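PDB 5KKU: polyketide synthase type I, which probably dehydrates beta-hydroxyacyl intermediates of polyketide synthesis, the present chain being the N-terminal dehydratase domain of a difficidin assembly-line enzyme. Local coordinates for residues P121-L126 with L273-K278; D40-L45 with W87-T92; T18-R23 with S180-G185; L126-F131 with T236-S241. All blocks are in the same frame, centred on the assembly; numbering follows the deposited sequence.

Interaction 1 of 4, residues P121-L126 with L273-K278; sequences PRAKEL and LAECEK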
loop_
_atom_site.group_PDB
_atom_site.type_symbol
_atom_site.label_atom_id
_atom_site.label_comp_id
_atom_site.label_asym_id
_atom_site.label_seq_id
_atom_site.Cartn_x
_atom_site.Cartn_y
_atom_site.Cartn_z
ATOM N N PRO A 121 14.144 12.215 -8.506
ATOM C CA PRO A 121 12.878 12.641 -7.908
ATOM C C PRO A 121 12.455 14.039 -8.249
ATOM O O PRO A 121 13.244 14.918 -8.350
ATOM C CB PRO A 121 13.162 12.557 -6.425
ATOM C CG PRO A 121 14.039 11.412 -6.310
ATOM C CD PRO A 121 15.023 11.719 -7.339
ATOM N N ARG A 122 11.162 14.206 -8.375
ATOM C CA ARG A 122 10.587 15.474 -8.726
ATOM C C ARG A 122 10.038 16.225 -7.521
ATOM O O ARG A 122 9.656 17.351 -7.629
ATOM C CB ARG A 122 9.483 15.265 -9.733
ATOM C CG ARG A 122 9.943 15.334 -11.181
ATOM C CD ARG A 122 8.793 15.066 -12.131
ATOM N NE ARG A 122 9.235 15.108 -13.511
ATOM C CZ ARG A 122 10.202 15.901 -13.949
ATOM N NH1 ARG A 122 10.795 16.719 -13.122
ATOM N NH2 ARG A 122 10.589 15.867 -15.209
ATOM N N ALA A 123 10.014 15.558 -6.371
ATOM C CA ALA A 123 9.512 16.165 -5.144
ATOM C C ALA A 123 10.646 16.778 -4.329
ATOM O O ALA A 123 11.545 16.073 -3.871
ATOM C CB ALA A 123 8.755 15.138 -4.316
ATOM N N LYS A 124 10.596 18.094 -4.151
ATOM C CA LYS A 124 11.618 18.805 -3.391
ATOM C C LYS A 124 11.611 18.380 -1.927
ATOM O O LYS A 124 10.558 18.084 -1.361
ATOM C CB LYS A 124 11.414 20.317 -3.502
ATOM C CG LYS A 124 11.308 20.826 -4.931
ATOM C CD LYS A 124 10.074 21.694 -5.116
ATOM C CE LYS A 124 8.931 20.905 -5.732
ATOM N NZ LYS A 124 8.030 21.772 -6.541
ATOM N N GLU A 125 12.792 18.352 -1.318
ATOM C CA GLU A 125 12.924 17.965 0.081
ATOM C C GLU A 125 12.013 18.801 0.973
ATOM O O GLU A 125 11.314 19.696 0.497
ATOM C CB GLU A 125 14.378 18.101 0.541
ATOM C CG GLU A 125 14.891 19.533 0.558
ATOM C CD GLU A 125 16.367 19.618 0.893
ATOM O OE1 GLU A 125 17.184 19.067 0.127
ATOM O OE2 GLU A 125 16.709 20.236 1.922
ATOM N N LEU A 126 12.025 18.504 2.268
ATOM C CA LEU A 126 11.219 19.211 3.205
ATOM C C LEU A 126 11.883 19.206 4.554
ATOM O O LEU A 126 12.465 18.229 4.956
ATOM C CB LEU A 126 9.883 18.449 3.244
ATOM C CG LEU A 126 8.851 18.732 4.323
ATOM C CD1 LEU A 126 8.040 19.965 4.013
ATOM C CD2 LEU A 126 7.963 17.530 4.567
ATOM N N LEU A 273 12.288 9.369 -0.242
ATOM C CA LEU A 273 12.440 7.931 -0.230
ATOM C C LEU A 273 11.549 7.320 -1.279
ATOM O O LEU A 273 11.974 6.432 -1.946
ATOM C CB LEU A 273 12.210 7.267 1.128
ATOM C CG LEU A 273 12.669 7.913 2.412
ATOM C CD1 LEU A 273 11.949 7.389 3.619
ATOM C CD2 LEU A 273 14.158 7.886 2.614
ATOM N N ALA A 274 10.346 7.824 -1.405
ATOM C CA ALA A 274 9.414 7.352 -2.364
ATOM C C ALA A 274 8.426 8.404 -2.864
ATOM O O ALA A 274 8.139 9.323 -2.194
ATOM C CB ALA A 274 8.698 6.166 -1.787
ATOM N N GLU A 275 7.872 8.209 -4.038
ATOM C CA GLU A 275 6.881 9.079 -4.590
ATOM C C GLU A 275 5.671 8.310 -5.049
ATOM O O GLU A 275 5.791 7.299 -5.711
ATOM C CB GLU A 275 7.437 9.843 -5.776
ATOM C CG GLU A 275 8.452 10.915 -5.498
ATOM C CD GLU A 275 8.678 11.782 -6.699
ATOM O OE1 GLU A 275 8.994 11.267 -7.728
ATOM O OE2 GLU A 275 8.490 12.968 -6.633
ATOM N N CYS A 276 4.518 8.836 -4.768
ATOM C CA CYS A 276 3.307 8.263 -5.203
ATOM C C CYS A 276 2.448 9.282 -5.879
ATOM O O CYS A 276 2.023 10.204 -5.294
ATOM C CB CYS A 276 2.588 7.632 -4.040
ATOM S SG CYS A 276 1.081 6.807 -4.420
ATOM N N GLU A 277 2.142 9.063 -7.122
ATOM C CA GLU A 277 1.367 10.010 -7.861
ATOM C C GLU A 277 -0.029 9.519 -8.047
ATOM O O GLU A 277 -0.211 8.476 -8.592
ATOM C CB GLU A 277 1.989 10.224 -9.207
ATOM C CG GLU A 277 3.088 11.209 -9.235
ATOM C CD GLU A 277 3.653 11.333 -10.597
ATOM O OE1 GLU A 277 2.877 11.291 -11.556
ATOM O OE2 GLU A 277 4.854 11.459 -10.700
ATOM N N LYS A 278 -0.970 10.284 -7.573
ATOM C CA LYS A 278 -2.356 10.009 -7.719
ATOM C C LYS A 278 -2.820 8.644 -7.201
ATOM O O LYS A 278 -3.224 7.812 -7.946
ATOM C CB LYS A 278 -2.779 10.262 -9.154
ATOM C CG LYS A 278 -4.243 10.534 -9.304
ATOM C CD LYS A 278 -4.767 10.074 -10.637
ATOM C CE LYS A 278 -5.925 10.932 -11.114
ATOM N NZ LYS A 278 -7.153 10.915 -10.276
#
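Glu275 places CG opposite its own carbonyl carbon (chi1 -71°) and continues with an extended chain, which lifts its carboxylate off strand 272-283 and up to the backbone of Arg122 and Ala123. OE2 does most of the touching. It accepts a weak hydrogen bond from Arg122 N at 3.4 Å, bent to 134° at the hydrogen. Ala123 N comes still closer to OE2, at 3.0 Å. The methyl of Ala123 points at the strand and packs against the same oxygen, CB to OE2 being 3.2 Å. On the other branch OE1 passes Pro121 CA at 4.1 Å. Arg122 contributes its backbone N and CB, while its side chain, extended from CG to NE, leads away, with NE 6.9 Å from Glu275 OE1. The counter-charge is instead Arg226, which salt-bridges OE1 and also pairs with Glu277, and the hydroxyl of Tyr230 bonds to OE1 as well. The two oxygens thus divide the work, one tied to Arg226 and Tyr230, the other facing the connecting loop. A buried carboxylate so surrounded is probably ionised, and it helps to hold the chain leaving the N-terminal hotdog fold against the sheet of the C-terminal one.

Interaction 2 of 4, residues D40-L45 with W87-T92; sequences DMLYRL and WKVEIT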
loop_
_atom_site.group_PDB
_atom_site.type_symbol
_atom_site.label_atom_id
_atom_site.label_comp_id
_atom_site.label_asym_id
_atom_site.label_seq_id
_atom_site.Cartn_x
_atom_site.Cartn_y
_atom_site.Cartn_z
ATOM N N ASP A 40 5.638 -4.114 -2.808
ATOM C CA ASP A 40 6.872 -4.696 -2.282
ATOM C C ASP A 40 7.228 -5.954 -3.023
ATOM O O ASP A 40 8.340 -6.207 -3.317
ATOM C CB ASP A 40 6.767 -4.998 -0.799
ATOM C CG ASP A 40 7.914 -5.826 -0.270
ATOM O OD1 ASP A 40 8.994 -5.361 -0.036
ATOM O OD2 ASP A 40 7.715 -6.992 -0.122
ATOM N N MET A 41 6.260 -6.794 -3.292
ATOM C CA MET A 41 6.512 -8.046 -3.978
ATOM C C MET A 41 7.151 -7.815 -5.324
ATOM O O MET A 41 8.061 -8.488 -5.648
ATOM C CB MET A 41 5.229 -8.881 -4.050
ATOM C CG MET A 41 5.138 -10.091 -4.948
ATOM S SD MET A 41 3.650 -11.059 -4.725
ATOM C CE MET A 41 3.740 -11.264 -3.015
ATOM N N LEU A 42 6.634 -6.871 -6.080
ATOM C CA LEU A 42 7.147 -6.556 -7.388
ATOM C C LEU A 42 8.582 -6.082 -7.348
ATOM O O LEU A 42 9.356 -6.470 -8.137
ATOM C CB LEU A 42 6.285 -5.544 -8.097
ATOM C CG LEU A 42 5.261 -6.149 -9.016
ATOM C CD1 LEU A 42 4.137 -6.758 -8.243
ATOM C CD2 LEU A 42 4.752 -5.118 -9.973
ATOM N N TYR A 43 8.895 -5.256 -6.379
ATOM C CA TYR A 43 10.228 -4.773 -6.194
ATOM C C TYR A 43 11.200 -5.877 -5.788
ATOM O O TYR A 43 12.290 -5.853 -6.221
ATOM C CB TYR A 43 10.258 -3.627 -5.190
ATOM C CG TYR A 43 10.096 -2.268 -5.803
ATOM C CD1 TYR A 43 11.147 -1.619 -6.373
ATOM C CD2 TYR A 43 8.872 -1.650 -5.837
ATOM C CE1 TYR A 43 10.987 -0.391 -6.929
ATOM C CE2 TYR A 43 8.711 -0.421 -6.387
ATOM C CZ TYR A 43 9.785 0.199 -6.907
ATOM O OH TYR A 43 9.636 1.383 -7.471
ATOM N N ARG A 44 10.776 -6.833 -4.975
ATOM C CA ARG A 44 11.635 -7.921 -4.613
ATOM C C ARG A 44 11.916 -8.811 -5.807
ATOM O O ARG A 44 13.011 -9.228 -5.989
ATOM C CB ARG A 44 11.076 -8.778 -3.496
ATOM C CG ARG A 44 10.809 -8.104 -2.187
ATOM C CD ARG A 44 10.395 -9.091 -1.118
ATOM N NE ARG A 44 9.635 -10.215 -1.636
ATOM C CZ ARG A 44 8.352 -10.351 -1.476
ATOM N NH1 ARG A 44 7.705 -9.442 -0.825
ATOM N NH2 ARG A 44 7.715 -11.358 -1.966
ATOM N N LEU A 45 10.888 -9.111 -6.585
ATOM C CA LEU A 45 10.972 -9.975 -7.745
ATOM C C LEU A 45 11.680 -9.332 -8.913
ATOM O O LEU A 45 12.399 -9.987 -9.583
ATOM C CB LEU A 45 9.597 -10.437 -8.196
ATOM C CG LEU A 45 8.891 -11.434 -7.305
ATOM C CD1 LEU A 45 7.594 -11.851 -7.887
ATOM C CD2 LEU A 45 9.732 -12.644 -7.038
ATOM N N TRP A 87 7.601 -3.336 -19.025
ATOM C CA TRP A 87 7.036 -4.657 -18.849
ATOM C C TRP A 87 5.662 -4.615 -18.246
ATOM O O TRP A 87 5.436 -3.898 -17.336
ATOM C CB TRP A 87 7.938 -5.484 -17.962
ATOM C CG TRP A 87 9.146 -5.816 -18.621
ATOM C CD1 TRP A 87 9.361 -6.865 -19.380
ATOM C CD2 TRP A 87 10.333 -5.064 -18.615
ATOM N NE1 TRP A 87 10.601 -6.847 -19.855
ATOM C CE2 TRP A 87 11.227 -5.722 -19.412
ATOM C CE3 TRP A 87 10.698 -3.865 -18.048
ATOM C CZ2 TRP A 87 12.493 -5.259 -19.632
ATOM C CZ3 TRP A 87 11.920 -3.407 -18.256
ATOM C CH2 TRP A 87 12.829 -4.096 -19.044
ATOM N N LYS A 88 4.752 -5.423 -18.725
ATOM C CA LYS A 88 3.508 -5.544 -18.052
ATOM C C LYS A 88 3.603 -6.575 -16.964
ATOM O O LYS A 88 4.191 -7.592 -17.115
ATOM C CB LYS A 88 2.387 -5.863 -18.999
ATOM C CG LYS A 88 1.013 -5.881 -18.371
ATOM C CD LYS A 88 0.077 -6.619 -19.292
ATOM C CE LYS A 88 -1.290 -6.887 -18.699
ATOM N NZ LYS A 88 -2.063 -5.645 -18.538
ATOM N N VAL A 89 3.023 -6.267 -15.825
ATOM C CA VAL A 89 3.016 -7.178 -14.725
ATOM C C VAL A 89 1.620 -7.485 -14.231
ATOM O O VAL A 89 0.828 -6.625 -14.012
ATOM C CB VAL A 89 3.874 -6.679 -13.573
ATOM C CG1 VAL A 89 3.805 -7.624 -12.403
ATOM C CG2 VAL A 89 5.294 -6.511 -14.014
ATOM N N GLU A 90 1.337 -8.746 -14.015
ATOM C CA GLU A 90 0.066 -9.123 -13.452
ATOM C C GLU A 90 0.218 -10.133 -12.354
ATOM O O GLU A 90 0.995 -11.047 -12.480
ATOM C CB GLU A 90 -0.842 -9.665 -14.519
ATOM C CG GLU A 90 -1.340 -8.614 -15.459
ATOM C CD GLU A 90 -2.122 -9.196 -16.595
ATOM O OE1 GLU A 90 -3.302 -8.877 -16.738
ATOM O OE2 GLU A 90 -1.540 -10.000 -17.331
ATOM N N ILE A 91 -0.554 -9.966 -11.315
ATOM C CA ILE A 91 -0.575 -10.892 -10.217
ATOM C C ILE A 91 -1.918 -11.597 -10.092
ATOM O O ILE A 91 -2.952 -11.007 -9.987
ATOM C CB ILE A 91 -0.240 -10.202 -8.920
ATOM C CG1 ILE A 91 1.088 -9.506 -9.013
ATOM C CG2 ILE A 91 -0.275 -11.198 -7.790
ATOM C CD1 ILE A 91 1.452 -8.811 -7.766
ATOM N N THR A 92 -1.899 -12.900 -10.109
ATOM C CA THR A 92 -3.095 -13.643 -9.849
ATOM C C THR A 92 -2.832 -14.537 -8.665
ATOM O O THR A 92 -1.747 -14.621 -8.230
ATOM C CB THR A 92 -3.519 -14.484 -11.057
ATOM O OG1 THR A 92 -2.481 -15.370 -11.399
ATOM C CG2 THR A 92 -3.810 -13.642 -12.164
#
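Helix 40-45 runs across strand 87-92 at 122°, their axes 10.9 Å apart at closest, with Leu42 and Val89 the nearest pair of CA atoms. Leu42 carries most of the contact and divides it between its two methyls. CD2 meets Val89 CG1 at 3.6 Å, the two side chains reaching toward each other tip to tip. Val89 can offer that methyl because CG1 lies anti to the backbone N (chi1 178°), and Leu42 CG is drawn in as well, 4.0 Å from the same atom. The other methyl, CD1, turns to Ile91, whose side chain runs at a slant to that of leucine; here CD1 to CD1 is 3.4 Å, tighter than usual for two carbons. With chi1 at -95°, away from a regular staggered position, the fork of Leu42 reaches both Val89 and Ile91. Met41 adds its sulfur one residue earlier, SD lying 4.4 Å from Ile91 CD1. Val89 and Ile91 point toward the helix and the intervening Glu90 points away, the usual alternation of a strand. Neighbouring strands extend the seat: Leu42 also touches Met110 and Cys112, and Met41 touches Val78; within the sheet, Phe80 packs beside Val89. This is the hallmark of the hotdog fold, a long helix held against a curved antiparallel sheet. No hydrogen bond crosses between the two segments, so the helix is fixed here by close packing of buried apolar side chains and by the exclusion of water from their surfaces.

Interaction 3 of 4, residues T18-R23 with S180-G185; sequences TNYIVR and SDLAEG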
loop_
_atom_site.group_PDB
_atom_site.type_symbol
_atom_site.label_atom_id
_atom_site.label_comp_id
_atom_site.label_asym_id
_atom_site.label_seq_id
_atom_site.Cartn_x
_atom_site.Cartn_y
_atom_site.Cartn_z
ATOM N N THR A 18 -0.797 -17.724 8.092
ATOM C CA THR A 18 0.025 -17.313 9.205
ATOM C C THR A 18 0.962 -16.149 8.936
ATOM O O THR A 18 1.656 -15.695 9.793
ATOM C CB THR A 18 0.834 -18.448 9.832
ATOM O OG1 THR A 18 1.617 -19.075 8.851
ATOM C CG2 THR A 18 -0.070 -19.444 10.458
ATOM N N ASN A 19 0.968 -15.641 7.718
ATOM C CA ASN A 19 1.761 -14.484 7.395
ATOM C C ASN A 19 1.391 -13.280 8.272
ATOM O O ASN A 19 0.260 -12.970 8.406
ATOM C CB ASN A 19 1.623 -14.145 5.913
ATOM C CG ASN A 19 2.603 -13.119 5.460
ATOM O OD1 ASN A 19 2.473 -11.983 5.779
ATOM N ND2 ASN A 19 3.591 -13.533 4.716
ATOM N N TYR A 20 2.383 -12.639 8.856
ATOM C CA TYR A 20 2.138 -11.585 9.809
ATOM C C TYR A 20 1.280 -10.467 9.251
ATOM O O TYR A 20 0.588 -9.865 9.979
ATOM C CB TYR A 20 3.410 -10.988 10.399
ATOM C CG TYR A 20 4.202 -11.836 11.349
ATOM C CD1 TYR A 20 3.759 -12.097 12.606
ATOM C CD2 TYR A 20 5.418 -12.332 10.994
ATOM C CE1 TYR A 20 4.499 -12.829 13.485
ATOM C CE2 TYR A 20 6.149 -13.070 11.861
ATOM C CZ TYR A 20 5.670 -13.306 13.105
ATOM O OH TYR A 20 6.345 -14.009 13.958
ATOM N N ILE A 21 1.363 -10.229 7.946
ATOM C CA ILE A 21 0.581 -9.176 7.308
ATOM C C ILE A 21 -0.915 -9.414 7.488
ATOM O O ILE A 21 -1.620 -8.587 8.067
ATOM C CB ILE A 21 0.897 -9.070 5.805
ATOM C CG1 ILE A 21 2.375 -8.732 5.594
ATOM C CG2 ILE A 21 0.008 -8.026 5.147
ATOM C CD1 ILE A 21 2.934 -9.235 4.281
ATOM N N VAL A 22 -1.393 -10.548 6.986
ATOM C CA VAL A 22 -2.805 -10.895 7.089
ATOM C C VAL A 22 -3.205 -11.162 8.537
ATOM O O VAL A 22 -4.353 -10.946 8.925
ATOM C CB VAL A 22 -3.147 -12.132 6.237
ATOM C CG1 VAL A 22 -2.839 -11.867 4.771
ATOM C CG2 VAL A 22 -2.382 -13.348 6.738
ATOM N N ARG A 23 -2.292 -11.615 9.327
ATOM C CA ARG A 23 -2.639 -11.864 10.668
ATOM C C ARG A 23 -2.996 -10.579 11.349
ATOM O O ARG A 23 -3.871 -10.533 12.136
ATOM C CB ARG A 23 -1.482 -12.552 11.322
ATOM C CG ARG A 23 -1.451 -12.761 12.801
ATOM C CD ARG A 23 -0.018 -13.159 13.030
ATOM N NE ARG A 23 0.429 -13.270 14.374
ATOM C CZ ARG A 23 0.964 -12.310 15.102
ATOM N NH1 ARG A 23 1.113 -11.106 14.693
ATOM N NH2 ARG A 23 1.374 -12.603 16.280
ATOM N N SER A 180 6.305 -1.326 14.784
ATOM C CA SER A 180 6.450 -2.056 16.009
ATOM C C SER A 180 7.755 -2.840 15.981
ATOM O O SER A 180 8.256 -3.091 14.950
ATOM C CB SER A 180 5.289 -3.024 16.169
ATOM O OG SER A 180 5.317 -4.045 15.215
ATOM N N ASP A 181 8.272 -3.203 17.129
ATOM C CA ASP A 181 9.520 -3.906 17.171
ATOM C C ASP A 181 9.485 -5.182 16.329
ATOM O O ASP A 181 10.370 -5.419 15.572
ATOM C CB ASP A 181 9.963 -4.189 18.584
ATOM C CG ASP A 181 10.418 -2.946 19.336
ATOM O OD1 ASP A 181 11.111 -2.075 18.813
ATOM O OD2 ASP A 181 10.088 -2.858 20.500
ATOM N N LEU A 182 8.441 -5.990 16.463
ATOM C CA LEU A 182 8.221 -7.128 15.594
ATOM C C LEU A 182 8.315 -6.800 14.100
ATOM O O LEU A 182 9.038 -7.430 13.373
ATOM C CB LEU A 182 6.881 -7.761 15.883
ATOM C CG LEU A 182 6.461 -8.847 14.939
ATOM C CD1 LEU A 182 7.256 -10.084 15.255
ATOM C CD2 LEU A 182 4.994 -9.129 15.091
ATOM N N ALA A 183 7.597 -5.778 13.666
ATOM C CA ALA A 183 7.648 -5.311 12.307
ATOM C C ALA A 183 8.988 -4.784 11.914
ATOM O O ALA A 183 9.398 -4.943 10.809
ATOM C CB ALA A 183 6.604 -4.268 12.070
ATOM N N GLU A 184 9.687 -4.210 12.863
ATOM C CA GLU A 184 10.951 -3.585 12.605
ATOM C C GLU A 184 12.011 -4.584 12.228
ATOM O O GLU A 184 12.868 -4.286 11.452
ATOM C CB GLU A 184 11.366 -2.733 13.790
ATOM C CG GLU A 184 12.802 -2.340 13.800
ATOM C CD GLU A 184 13.221 -1.625 12.551
ATOM O OE1 GLU A 184 12.426 -0.875 12.009
ATOM O OE2 GLU A 184 14.338 -1.866 12.104
ATOM N N GLY A 185 11.922 -5.790 12.757
ATOM C CA GLY A 185 12.883 -6.815 12.474
ATOM C C GLY A 185 12.884 -7.283 11.031
ATOM O O GLY A 185 13.793 -7.905 10.623
#
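Leu182 reaches toward Tyr20 and Arg23 from the start of helix 181-184, and its side chain can be traced outward. CB leaves in the direction of helix 20-23, and CG, set opposite the backbone N (chi1 173°), carries the fork across the gap. There the methyls separate. CD1 sits over one face of the Tyr20 ring, 4.2 Å from CZ. CD2 lies 4.1 Å from both CD1 and CE1 of Tyr20, and it also comes obliquely to the guanidinium of Arg23, loosely, 4.4 Å from NH1. The extended side chain of Arg23 runs past the tyrosine, whose CD1 stands 3.4 Å above the guanidinium plane, toward its rim, while Arg23 CZ lies at the edge of the ring. Tyr20 meets a further ring in Phe158, the two planes being almost parallel. Each short helix has a capped start, Asn19 OD1 accepting from Ile21 N at 3.0 Å and Ser180 OG from Ala183 N at 3.3 Å. Leucine, ring and guanidinium make up a small surface contact between the two hotdog halves, not far from the predicted catalytic His25. Across the two segments it rests on dispersion and apolar burial, with no hydrogen bond joining them.

Interaction 4 of 4, residues L126-F131 with T236-S241; sequences LNIEAF and TIYTYS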
loop_
_atom_site.group_PDB
_atom_site.type_symbol
_atom_site.label_atom_id
_atom_site.label_comp_id
_atom_site.label_asym_id
_atom_site.label_seq_id
_atom_site.Cartn_x
_atom_site.Cartn_y
_atom_site.Cartn_z
ATOM N N LEU A 126 12.025 18.504 2.268
ATOM C CA LEU A 126 11.219 19.211 3.205
ATOM C C LEU A 126 11.883 19.206 4.554
ATOM O O LEU A 126 12.465 18.229 4.956
ATOM C CB LEU A 126 9.883 18.449 3.244
ATOM C CG LEU A 126 8.851 18.732 4.323
ATOM C CD1 LEU A 126 8.040 19.965 4.013
ATOM C CD2 LEU A 126 7.963 17.530 4.567
ATOM N N ASN A 127 11.769 20.323 5.244
ATOM C CA ASN A 127 12.296 20.431 6.571
ATOM C C ASN A 127 11.354 19.793 7.560
ATOM O O ASN A 127 10.422 20.412 7.985
ATOM C CB ASN A 127 12.573 21.882 6.964
ATOM C CG ASN A 127 13.484 22.007 8.163
ATOM O OD1 ASN A 127 13.332 21.356 9.158
ATOM N ND2 ASN A 127 14.437 22.852 8.041
ATOM N N ILE A 128 11.652 18.564 7.930
ATOM C CA ILE A 128 10.818 17.783 8.809
ATOM C C ILE A 128 10.633 18.457 10.165
ATOM O O ILE A 128 9.524 18.599 10.580
ATOM C CB ILE A 128 11.248 16.313 8.912
ATOM C CG1 ILE A 128 10.774 15.514 7.715
ATOM C CG2 ILE A 128 10.587 15.608 10.067
ATOM C CD1 ILE A 128 11.439 15.877 6.460
ATOM N N GLU A 129 11.713 18.834 10.804
ATOM C CA GLU A 129 11.677 19.507 12.063
ATOM C C GLU A 129 10.852 20.781 12.054
ATOM O O GLU A 129 10.089 20.997 12.935
ATOM C CB GLU A 129 13.058 19.907 12.432
ATOM C CG GLU A 129 13.927 18.993 13.208
ATOM C CD GLU A 129 14.998 19.830 13.869
ATOM O OE1 GLU A 129 16.131 19.820 13.423
ATOM O OE2 GLU A 129 14.679 20.573 14.795
ATOM N N ALA A 130 11.066 21.596 11.063
ATOM C CA ALA A 130 10.353 22.814 10.964
ATOM C C ALA A 130 8.865 22.613 10.761
ATOM O O ALA A 130 8.106 23.342 11.277
ATOM C CB ALA A 130 10.936 23.687 9.887
ATOM N N PHE A 131 8.494 21.608 9.979
ATOM C CA PHE A 131 7.102 21.264 9.749
ATOM C C PHE A 131 6.432 20.893 11.043
ATOM O O PHE A 131 5.379 21.339 11.313
ATOM C CB PHE A 131 6.927 20.139 8.736
ATOM C CG PHE A 131 5.531 20.027 8.199
ATOM C CD1 PHE A 131 4.565 19.330 8.873
ATOM C CD2 PHE A 131 5.187 20.625 7.026
ATOM C CE1 PHE A 131 3.286 19.261 8.408
ATOM C CE2 PHE A 131 3.927 20.544 6.543
ATOM C CZ PHE A 131 2.968 19.848 7.227
ATOM N N THR A 236 12.111 5.203 10.873
ATOM C CA THR A 236 10.965 6.069 10.877
ATOM C C THR A 236 10.877 6.796 9.559
ATOM O O THR A 236 11.833 7.292 9.090
ATOM C CB THR A 236 11.050 7.144 11.977
ATOM O OG1 THR A 236 11.212 6.557 13.255
ATOM C CG2 THR A 236 9.847 8.034 11.979
ATOM N N ILE A 237 9.696 6.856 8.981
ATOM C CA ILE A 237 9.455 7.644 7.796
ATOM C C ILE A 237 8.492 8.792 7.978
ATOM O O ILE A 237 7.772 8.877 8.946
ATOM C CB ILE A 237 8.977 6.822 6.619
ATOM C CG1 ILE A 237 7.619 6.224 6.918
ATOM C CG2 ILE A 237 9.981 5.766 6.243
ATOM C CD1 ILE A 237 6.903 5.662 5.744
ATOM N N TYR A 238 8.463 9.677 7.017
ATOM C CA TYR A 238 7.625 10.844 7.071
ATOM C C TYR A 238 6.871 11.009 5.800
ATOM O O TYR A 238 7.412 11.453 4.847
ATOM C CB TYR A 238 8.460 12.076 7.377
ATOM C CG TYR A 238 9.221 11.968 8.657
ATOM C CD1 TYR A 238 10.393 11.285 8.733
ATOM C CD2 TYR A 238 8.753 12.541 9.768
ATOM C CE1 TYR A 238 11.046 11.166 9.899
ATOM C CE2 TYR A 238 9.401 12.428 10.938
ATOM C CZ TYR A 238 10.553 11.769 10.993
ATOM O OH TYR A 238 11.152 11.686 12.155
ATOM N N THR A 239 5.623 10.625 5.828
ATOM C CA THR A 239 4.755 10.694 4.714
ATOM C C THR A 239 4.111 12.070 4.555
ATOM O O THR A 239 3.281 12.457 5.305
ATOM C CB THR A 239 3.713 9.554 4.774
ATOM O OG1 THR A 239 4.383 8.294 4.726
ATOM C CG2 THR A 239 2.771 9.656 3.631
ATOM N N TYR A 240 4.507 12.803 3.550
ATOM C CA TYR A 240 3.997 14.086 3.313
ATOM C C TYR A 240 2.905 14.072 2.253
ATOM O O TYR A 240 3.017 13.392 1.272
ATOM C CB TYR A 240 5.129 14.971 2.875
ATOM C CG TYR A 240 4.706 16.289 2.351
ATOM C CD1 TYR A 240 4.542 17.345 3.186
ATOM C CD2 TYR A 240 4.500 16.485 1.034
ATOM C CE1 TYR A 240 4.142 18.542 2.735
ATOM C CE2 TYR A 240 4.102 17.696 0.565
ATOM C CZ TYR A 240 3.937 18.724 1.431
ATOM O OH TYR A 240 3.538 19.903 1.018
ATOM N N SER A 241 1.872 14.852 2.450
ATOM C CA SER A 241 0.757 14.947 1.549
ATOM C C SER A 241 0.182 16.388 1.512
ATOM O O SER A 241 0.138 17.058 2.490
ATOM C CB SER A 241 -0.254 13.904 1.965
ATOM O OG SER A 241 -1.468 13.999 1.340
#
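Helix 128-133, at the entry to the C-terminal hotdog fold, lies on strand 236-248 through Ile128 and Phe131, with Leu126 just ahead of it. Ile128 bears down on the Tyr238 ring. Its CG2, held opposite the backbone N, stands over one face in a CH-pi contact, 3.8 Å from the ring centroid and 26° off the normal. The methyl is shifted toward the rim, nearest to Tyr238 CE2 at 3.5 Å, and Ile128 CG1 covers the root of the ring, 4.0 Å from CG. The neighbouring pair is turned differently: Leu126 and Tyr240 cross at about a right angle, with Leu126 CD2 3.7 Å from Tyr240 CD1. Phe131 brings CE2 to the edge of the Tyr240 ring, near its plane, 4.3 Å from CE1. Tyr238 and Tyr240 face this helix, whereas the alternate residues Ile237 and Thr239 serve the other side of the strand, where Ile237 packs on helix 194-200; the sheet is therefore covered on both faces. Both tyrosine hydroxyls find acidic partners on strand 172-178, Tyr240 in Glu172 and Tyr238 in Glu176, which helps to fix the rings that the aliphatic groups press on. The helix start is capped by Asn127, whose OD1 accepts from Ala130 N at 3.0 Å, the donor lying well above the carbonyl plane.

Interactions 1 and 4 are neighbours, their centres 12 Å apart. They share Leu126, and their strands touch where Leu273 CD1 meets Ile237 CG2 at 3.7 Å, so the connection between the hotdog halves is fastened to the C-terminal one at two successive places. Interaction 2 belongs wholly to the N-terminal half, its centre 21 Å from that of interaction 1 and 29 Å from that of interaction 4. Interaction 3 again joins the halves, at a separate point about 27 Å, centre to centre, from interaction 1. It lies closest to the predicted active site: the side chain of Arg23 is about 8 Å from that of His25, the probable proton acceptor.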